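Local structure of ferredoxin (Mycobacterium smegmatis, 2V2K) at residues E6-V9 with D10-K14; Y33-P36 with D37-V40; D59-D62 with Q63-S66. The protein carries electrons between partners in a wide variety of metabolic reactions, using one [3Fe-4S] and one [4Fe-4S] cluster as its redox centres. All blocks are in the same frame, centred on the assembly; numbering follows the deposited sequence.

Contacts 1, 2 and 3 follow one another along the chain, each a tight local turn in a loop of this two-cluster ferredoxin fold. Contact 1 lies between strand 2-4 and helix 15-19, contact 2 runs off the end of strand 32-34, and contact 3 joins strand 54-56 to helix 67-73. Contacts 1 and 2 sit on opposite sides of the chain's centre, about 17 Å apart between centres, and each supplies a cysteine to a different cluster. Contact 3 binds no iron, but its W64 packs on contact 1: W64 CH2 lies 3.4 Å from P7 CG. The polypeptide following the last strand thus covers part of the loop at one cluster.

Contact 1 (E6-V9 with D10-K14); sequences EPCV and DVKDK. With F3S (Fe3-s4 cluster), chain D.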
loop_
_atom_site.group_PDB
_atom_site.type_symbol
_atom_site.label_atom_id
_atom_site.label_comp_id
_atom_site.label_asym_id
_atom_site.label_seq_id
_atom_site.Cartn_x
_atom_site.Cartn_y
_atom_site.Cartn_z
ATOM N N GLU A 6 -1.226 5.813 -6.555
ATOM C CA GLU A 6 -0.006 6.521 -7.029
ATOM C C GLU A 6 0.540 7.677 -6.180
ATOM O O GLU A 6 1.748 7.855 -6.141
ATOM C CB GLU A 6 -0.185 7.016 -8.485
ATOM C CG GLU A 6 1.150 7.430 -9.174
ATOM C CD GLU A 6 1.147 7.279 -10.713
ATOM O OE1 GLU A 6 0.910 6.161 -11.246
ATOM O OE2 GLU A 6 1.431 8.282 -11.405
ATOM N N PRO A 7 -0.326 8.452 -5.476
ATOM C CA PRO A 7 0.221 9.549 -4.659
ATOM C C PRO A 7 1.219 9.177 -3.569
ATOM O O PRO A 7 2.024 10.025 -3.186
ATOM C CB PRO A 7 -1.023 10.200 -4.052
ATOM C CG PRO A 7 -2.117 9.839 -4.987
ATOM C CD PRO A 7 -1.797 8.442 -5.431
ATOM N N CYS A 8 1.192 7.937 -3.099
ATOM C CA CYS A 8 2.176 7.463 -2.128
ATOM C C CYS A 8 3.598 7.348 -2.696
ATOM O O CYS A 8 4.559 7.435 -1.928
ATOM C CB CYS A 8 1.744 6.098 -1.564
ATOM S SG CYS A 8 2.790 5.447 -0.230
ATOM N N VAL A 9 3.721 7.136 -4.009
ATOM C CA VAL A 9 5.015 6.765 -4.635
ATOM C C VAL A 9 6.045 7.868 -4.416
ATOM O O VAL A 9 5.793 9.037 -4.743
ATOM C CB VAL A 9 4.887 6.439 -6.135
ATOM C CG1 VAL A 9 6.303 6.288 -6.782
ATOM C CG2 VAL A 9 4.038 5.184 -6.329
ATOM N N ASP A 10 7.152 7.481 -3.792
ATOM C CA ASP A 10 8.254 8.375 -3.412
ATOM C C ASP A 10 7.814 9.528 -2.487
ATOM O O ASP A 10 8.466 10.589 -2.438
ATOM C CB ASP A 10 8.983 8.908 -4.657
ATOM C CG ASP A 10 9.538 7.789 -5.561
ATOM O OD1 ASP A 10 9.771 6.641 -5.091
ATOM O OD2 ASP A 10 9.779 8.085 -6.752
ATOM N N VAL A 11 6.706 9.315 -1.768
ATOM C CA VAL A 11 6.278 10.203 -0.689
ATOM C C VAL A 11 6.381 9.435 0.631
ATOM O O VAL A 11 7.121 9.835 1.530
ATOM C CB VAL A 11 4.849 10.781 -0.939
ATOM C CG1 VAL A 11 4.398 11.704 0.205
ATOM C CG2 VAL A 11 4.823 11.519 -2.243
ATOM N N LYS A 12 5.645 8.332 0.744
ATOM C CA LYS A 12 5.719 7.451 1.934
ATOM C C LYS A 12 5.674 8.202 3.281
ATOM O O LYS A 12 6.588 8.092 4.102
ATOM C CB LYS A 12 6.943 6.532 1.856
ATOM C CG LYS A 12 6.817 5.439 0.784
ATOM C CD LYS A 12 8.143 4.817 0.373
ATOM C CE LYS A 12 8.878 4.158 1.508
ATOM N NZ LYS A 12 10.232 3.630 1.107
ATOM N N ASP A 13 4.602 8.963 3.510
ATOM C CA ASP A 13 4.502 9.754 4.752
ATOM C C ASP A 13 4.463 8.873 6.012
ATOM O O ASP A 13 5.021 9.262 7.065
ATOM C CB ASP A 13 3.276 10.661 4.708
ATOM C CG ASP A 13 3.165 11.527 5.929
ATOM O OD1 ASP A 13 3.867 12.561 5.995
ATOM O OD2 ASP A 13 2.386 11.177 6.821
ATOM N N LYS A 14 3.787 7.720 5.878
ATOM C CA LYS A 14 3.672 6.673 6.886
ATOM C C LYS A 14 2.768 7.036 8.089
ATOM O O LYS A 14 2.803 6.375 9.104
ATOM C CB LYS A 14 5.060 6.178 7.353
ATOM C CG LYS A 14 5.877 5.472 6.289
ATOM C CD LYS A 14 7.221 5.065 6.869
ATOM C CE LYS A 14 8.315 4.946 5.827
ATOM N NZ LYS A 14 9.523 4.228 6.392
HETATM FE FE1 F3S D . 0.667 6.018 4.082
HETATM FE FE3 F3S D . 1.762 6.485 1.718
HETATM FE FE4 F3S D . -0.035 8.169 2.694
HETATM S S1 F3S D . 2.812 5.725 3.408
HETATM S S2 F3S D . 0.209 8.080 4.916
HETATM S S3 F3S D . -0.285 6.010 2.114
HETATM S S4 F3S D . 1.840 8.614 1.433
#
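P7 and V11 meet where the chain reverses in a cluster-binding loop of the ferredoxin fold, and the reversal is a type II beta turn spanning C8 to V11. The carbonyl oxygen of P7 lies 3.3 Å from V11 CG2, the methyl group that stands beside V11's own backbone nitrogen. P7 belongs to a short 3-10 segment, whose closing bond, V9 N to E6 O, overlaps the start of the turn.

C8 does two jobs. Its carbonyl oxygen takes two backbone hydrogen bonds, from V11 N at 2.9 Å and from K12 N at 3.0 Å. The two donors approach differently: K12 N comes in the carbonyl plane, whereas V11 N stands 41° out of it. The C8 side chain reaches iron. With SG anti to the backbone nitrogen (chi1 -175°), the sulfur meets FE3 of the bound three-iron cluster at 2.4 Å, in keeping with the role assigned by similarity to C8, C16 and C49 as ligands of the [3Fe-4S] centre. Alongside the thiolate, K12 CG lies 4.2 Å from C8 SG, while the far end of the lysine is led away to E27 and the carbonyl of G28.

V9 and D10 fill the corner of the turn, D10 with left-handed backbone angles. Their side chains run side by side in the same direction, V9 CG1 being 3.8 Å from D10 CG. The carboxylate beyond is held from outside, by a salt bridge to R30 and a hydrogen bond from the backbone of Q103.

Past the turn the chain curls round the cluster, directing backbone nitrogens at its sulfides, with K14 N 3.3 Å from S1.

Contact 2 (Y33-P36 with D37-V40); sequences YIHP and DECV. With F3S (Fe3-s4 cluster), chain C.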
loop_
_atom_site.group_PDB
_atom_site.type_symbol
_atom_site.label_atom_id
_atom_site.label_comp_id
_atom_site.label_asym_id
_atom_site.label_seq_id
_atom_site.Cartn_x
_atom_site.Cartn_y
_atom_site.Cartn_z
ATOM N N TYR A 33 1.937 -0.670 0.805
ATOM C CA TYR A 33 0.969 -1.598 0.193
ATOM C C TYR A 33 0.079 -2.218 1.270
ATOM O O TYR A 33 0.584 -2.669 2.318
ATOM C CB TYR A 33 1.703 -2.714 -0.560
ATOM C CG TYR A 33 2.702 -2.263 -1.630
ATOM C CD1 TYR A 33 4.024 -1.909 -1.305
ATOM C CD2 TYR A 33 2.325 -2.202 -2.959
ATOM C CE1 TYR A 33 4.934 -1.507 -2.303
ATOM C CE2 TYR A 33 3.221 -1.799 -3.958
ATOM C CZ TYR A 33 4.521 -1.466 -3.617
ATOM O OH TYR A 33 5.375 -1.068 -4.629
ATOM N N ILE A 34 -1.226 -2.208 1.048
ATOM C CA ILE A 34 -2.210 -2.834 1.974
ATOM C C ILE A 34 -2.411 -4.284 1.562
ATOM O O ILE A 34 -2.748 -4.564 0.388
ATOM C CB ILE A 34 -3.561 -2.087 1.988
ATOM C CG1 ILE A 34 -3.362 -0.700 2.627
ATOM C CG2 ILE A 34 -4.656 -2.942 2.668
ATOM C CD1 ILE A 34 -4.557 0.253 2.570
ATOM N N HIS A 35 -2.218 -5.210 2.501
ATOM C CA HIS A 35 -2.414 -6.633 2.193
ATOM C C HIS A 35 -3.896 -6.941 2.093
ATOM O O HIS A 35 -4.595 -6.847 3.105
ATOM C CB HIS A 35 -1.788 -7.513 3.280
ATOM C CG HIS A 35 -1.552 -8.912 2.843
ATOM N ND1 HIS A 35 -2.486 -9.630 2.134
ATOM C CD2 HIS A 35 -0.482 -9.729 2.993
ATOM C CE1 HIS A 35 -1.997 -10.824 1.851
ATOM N NE2 HIS A 35 -0.777 -10.902 2.343
ATOM N N PRO A 36 -4.375 -7.304 0.889
ATOM C CA PRO A 36 -5.816 -7.491 0.659
ATOM C C PRO A 36 -6.464 -8.690 1.367
ATOM O O PRO A 36 -7.696 -8.743 1.474
ATOM C CB PRO A 36 -5.910 -7.698 -0.860
ATOM C CG PRO A 36 -4.637 -8.200 -1.254
ATOM C CD PRO A 36 -3.610 -7.594 -0.342
ATOM N N ASP A 37 -5.653 -9.648 1.817
ATOM C CA ASP A 37 -6.145 -10.810 2.575
ATOM C C ASP A 37 -6.018 -10.631 4.101
ATOM O O ASP A 37 -6.420 -11.517 4.852
ATOM C CB ASP A 37 -5.403 -12.068 2.129
ATOM C CG ASP A 37 -5.449 -12.271 0.622
ATOM O OD1 ASP A 37 -6.560 -12.218 0.043
ATOM O OD2 ASP A 37 -4.382 -12.495 0.015
ATOM N N GLU A 38 -5.441 -9.517 4.543
ATOM C CA GLU A 38 -5.301 -9.196 5.948
ATOM C C GLU A 38 -6.153 -7.972 6.341
ATOM O O GLU A 38 -6.624 -7.887 7.481
ATOM C CB GLU A 38 -3.814 -8.978 6.311
ATOM C CG GLU A 38 -2.956 -10.243 6.130
ATOM C CD GLU A 38 -1.455 -10.063 6.400
ATOM O OE1 GLU A 38 -0.996 -8.946 6.794
ATOM O OE2 GLU A 38 -0.737 -11.072 6.246
ATOM N N CYS A 39 -6.349 -7.044 5.409
ATOM C CA CYS A 39 -7.184 -5.875 5.655
ATOM C C CYS A 39 -8.624 -6.284 5.962
ATOM O O CYS A 39 -9.220 -7.055 5.205
ATOM C CB CYS A 39 -7.115 -4.926 4.456
ATOM S SG CYS A 39 -8.200 -3.481 4.526
ATOM N N VAL A 40 -9.174 -5.745 7.048
ATOM C CA VAL A 40 -10.578 -5.998 7.421
ATOM C C VAL A 40 -11.474 -4.737 7.359
ATOM O O VAL A 40 -12.509 -4.662 8.022
ATOM C CB VAL A 40 -10.676 -6.792 8.751
ATOM C CG1 VAL A 40 -10.161 -8.196 8.526
ATOM C CG2 VAL A 40 -9.940 -6.112 9.883
HETATM FE FE1 F3S C . -7.502 -2.072 6.178
HETATM FE FE3 F3S C . -6.844 0.548 6.660
HETATM FE FE4 F3S C . -6.068 -1.414 8.345
HETATM S S1 F3S C . -8.853 -0.257 5.950
HETATM S S2 F3S C . -7.769 -2.956 8.284
HETATM S S3 F3S C . -5.412 -1.176 6.110
HETATM S S4 F3S C . -6.837 0.687 8.963
#
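H35 and E38 form the tight part of this turn, flat group against flat group. E38 CG sits over one face of the imidazole, 4.0 Å from the ring centroid, as a CH-pi contact. The extended glutamate then lays its carboxylate nearly parallel to the ring, the planes 16° apart, with E38 OE2 3.5 Å from H35 CD2. Outside partners fix both groups: Y26, S80 and G82 bind the carboxylate, and H35 NE2 bonds to the carbonyl of G79. H35 ND1 is thus left to accept from D37 N at 3.2 Å, a donor tilted 17° from the ring plane.

In the backbone, H35 O takes two bonds. C39 N, at 2.9 Å, lies nearly along the C=O axis; E38 N closes the type I turn from well above the carbonyl plane. I34 CG2 meets C39 CB at 3.6 Å, a small apolar contact beside the cluster.

The outer side is looser. P36 forms the corner, and OD2 of the exposed D37 stands at the ring edge, in plane, 3.4 Å from H35 CE1.

Set anti to its backbone nitrogen (chi1 175°), C39 SG points at FE1 of a three-iron cluster and binds it at 2.3 Å. C39 opens the C39-X2-C42-X2-C45 motif, which with C20 would hold a [4Fe-4S] centre by similarity, as in bacterial-type ferredoxins.

Contact 3 (D59-D62 with Q63-S66); sequences DVPD and QWSS
P61 and W64 stand at the two ends of the first of two overlapping beta turns, which carry the chain from strand 54-56 toward helix 67-73 at the protein surface.

Backbone hydrogen bonds define the turns. W64 N donates to P61 O at 3.1 Å, and one residue further on S65 N donates to D62 O at 3.0 Å. In both the donor stands well above the carbonyl plane, consistent with the tight curl of the chain.

Apolar contacts come next. P61 CG comes obliquely to the indole, 4.0 Å from W64 CE3, and P61 CB touches the aliphatic part of the exposed Q63 at CG. V60 CG1, anti to its own backbone nitrogen (chi1 173°), leans on the following turn, where it lies 4.4 Å from W64 CB and also packs against the W64 carbonyl. V60, P61 and W64 all rest on Y55 of the preceding strand, tying the turns to the sheet.

One side-chain hydrogen bond reinforces the second turn. With chi1 at 62°, the S65 hydroxyl folds back over its own main chain, and D62 O accepts from it as well as from the amide: S65 OG lies in the carbonyl plane, 3.0 Å from D62 O.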
loop_
_atom_site.group_PDB
_atom_site.type_symbol
_atom_site.label_atom_id
_atom_site.label_comp_id
_atom_site.label_asym_id
_atom_site.label_seq_id
_atom_site.Cartn_x
_atom_site.Cartn_y
_atom_site.Cartn_z
ATOM N N ASP A 59 -13.708 2.607 -4.601
ATOM C CA ASP A 59 -13.561 4.055 -4.805
ATOM C C ASP A 59 -12.238 4.445 -5.465
ATOM O O ASP A 59 -11.963 5.642 -5.631
ATOM C CB ASP A 59 -13.577 4.782 -3.458
ATOM C CG ASP A 59 -14.867 4.619 -2.699
ATOM O OD1 ASP A 59 -15.935 4.358 -3.306
ATOM O OD2 ASP A 59 -14.796 4.803 -1.462
ATOM N N VAL A 60 -11.388 3.465 -5.777
ATOM C CA VAL A 60 -10.140 3.760 -6.464
ATOM C C VAL A 60 -10.463 4.380 -7.831
ATOM O O VAL A 60 -11.182 3.777 -8.626
ATOM C CB VAL A 60 -9.285 2.514 -6.665
ATOM C CG1 VAL A 60 -8.073 2.838 -7.542
ATOM C CG2 VAL A 60 -8.840 1.952 -5.313
ATOM N N PRO A 61 -9.940 5.588 -8.098
ATOM C CA PRO A 61 -10.201 6.231 -9.393
ATOM C C PRO A 61 -9.752 5.395 -10.592
ATOM O O PRO A 61 -8.770 4.664 -10.490
ATOM C CB PRO A 61 -9.366 7.517 -9.323
ATOM C CG PRO A 61 -9.122 7.754 -7.882
ATOM C CD PRO A 61 -9.097 6.425 -7.222
ATOM N N ASP A 62 -10.455 5.535 -11.717
ATOM C CA ASP A 62 -10.129 4.811 -12.973
ATOM C C ASP A 62 -8.656 4.973 -13.404
ATOM O O ASP A 62 -8.015 3.999 -13.810
ATOM C CB ASP A 62 -11.077 5.235 -14.127
ATOM C CG ASP A 62 -12.539 4.766 -13.919
ATOM O OD1 ASP A 62 -12.817 3.967 -12.995
ATOM O OD2 ASP A 62 -13.424 5.202 -14.688
ATOM N N GLN A 63 -8.117 6.186 -13.294
ATOM C CA GLN A 63 -6.728 6.470 -13.699
ATOM C C GLN A 63 -5.664 5.675 -12.919
ATOM O O GLN A 63 -4.560 5.425 -13.419
ATOM C CB GLN A 63 -6.430 7.969 -13.565
ATOM C CG GLN A 63 -6.854 8.590 -12.206
ATOM C CD GLN A 63 -6.033 9.820 -11.802
ATOM O OE1 GLN A 63 -6.380 10.521 -10.842
ATOM N NE2 GLN A 63 -4.935 10.070 -12.516
ATOM N N TRP A 64 -5.997 5.302 -11.692
ATOM C CA TRP A 64 -5.121 4.494 -10.865
ATOM C C TRP A 64 -5.703 3.091 -10.654
ATOM O O TRP A 64 -5.339 2.395 -9.717
ATOM C CB TRP A 64 -4.902 5.203 -9.525
ATOM C CG TRP A 64 -4.176 6.508 -9.653
ATOM C CD1 TRP A 64 -3.214 6.822 -10.566
ATOM C CD2 TRP A 64 -4.334 7.671 -8.823
ATOM N NE1 TRP A 64 -2.771 8.107 -10.366
ATOM C CE2 TRP A 64 -3.441 8.652 -9.304
ATOM C CE3 TRP A 64 -5.139 7.977 -7.722
ATOM C CZ2 TRP A 64 -3.331 9.918 -8.722
ATOM C CZ3 TRP A 64 -5.035 9.237 -7.152
ATOM C CH2 TRP A 64 -4.136 10.191 -7.651
ATOM N N SER A 65 -6.571 2.644 -11.563
ATOM C CA SER A 65 -7.276 1.375 -11.353
ATOM C C SER A 65 -6.355 0.147 -11.225
ATOM O O SER A 65 -6.750 -0.860 -10.639
ATOM C CB SER A 65 -8.339 1.147 -12.433
ATOM O OG SER A 65 -7.764 1.057 -13.722
ATOM N N SER A 66 -5.127 0.231 -11.731
ATOM C CA SER A 66 -4.226 -0.910 -11.704
ATOM C C SER A 66 -3.554 -1.098 -10.332
ATOM O O SER A 66 -2.956 -2.141 -10.076
ATOM C CB SER A 66 -3.166 -0.774 -12.796
ATOM O OG SER A 66 -2.233 0.229 -12.420
#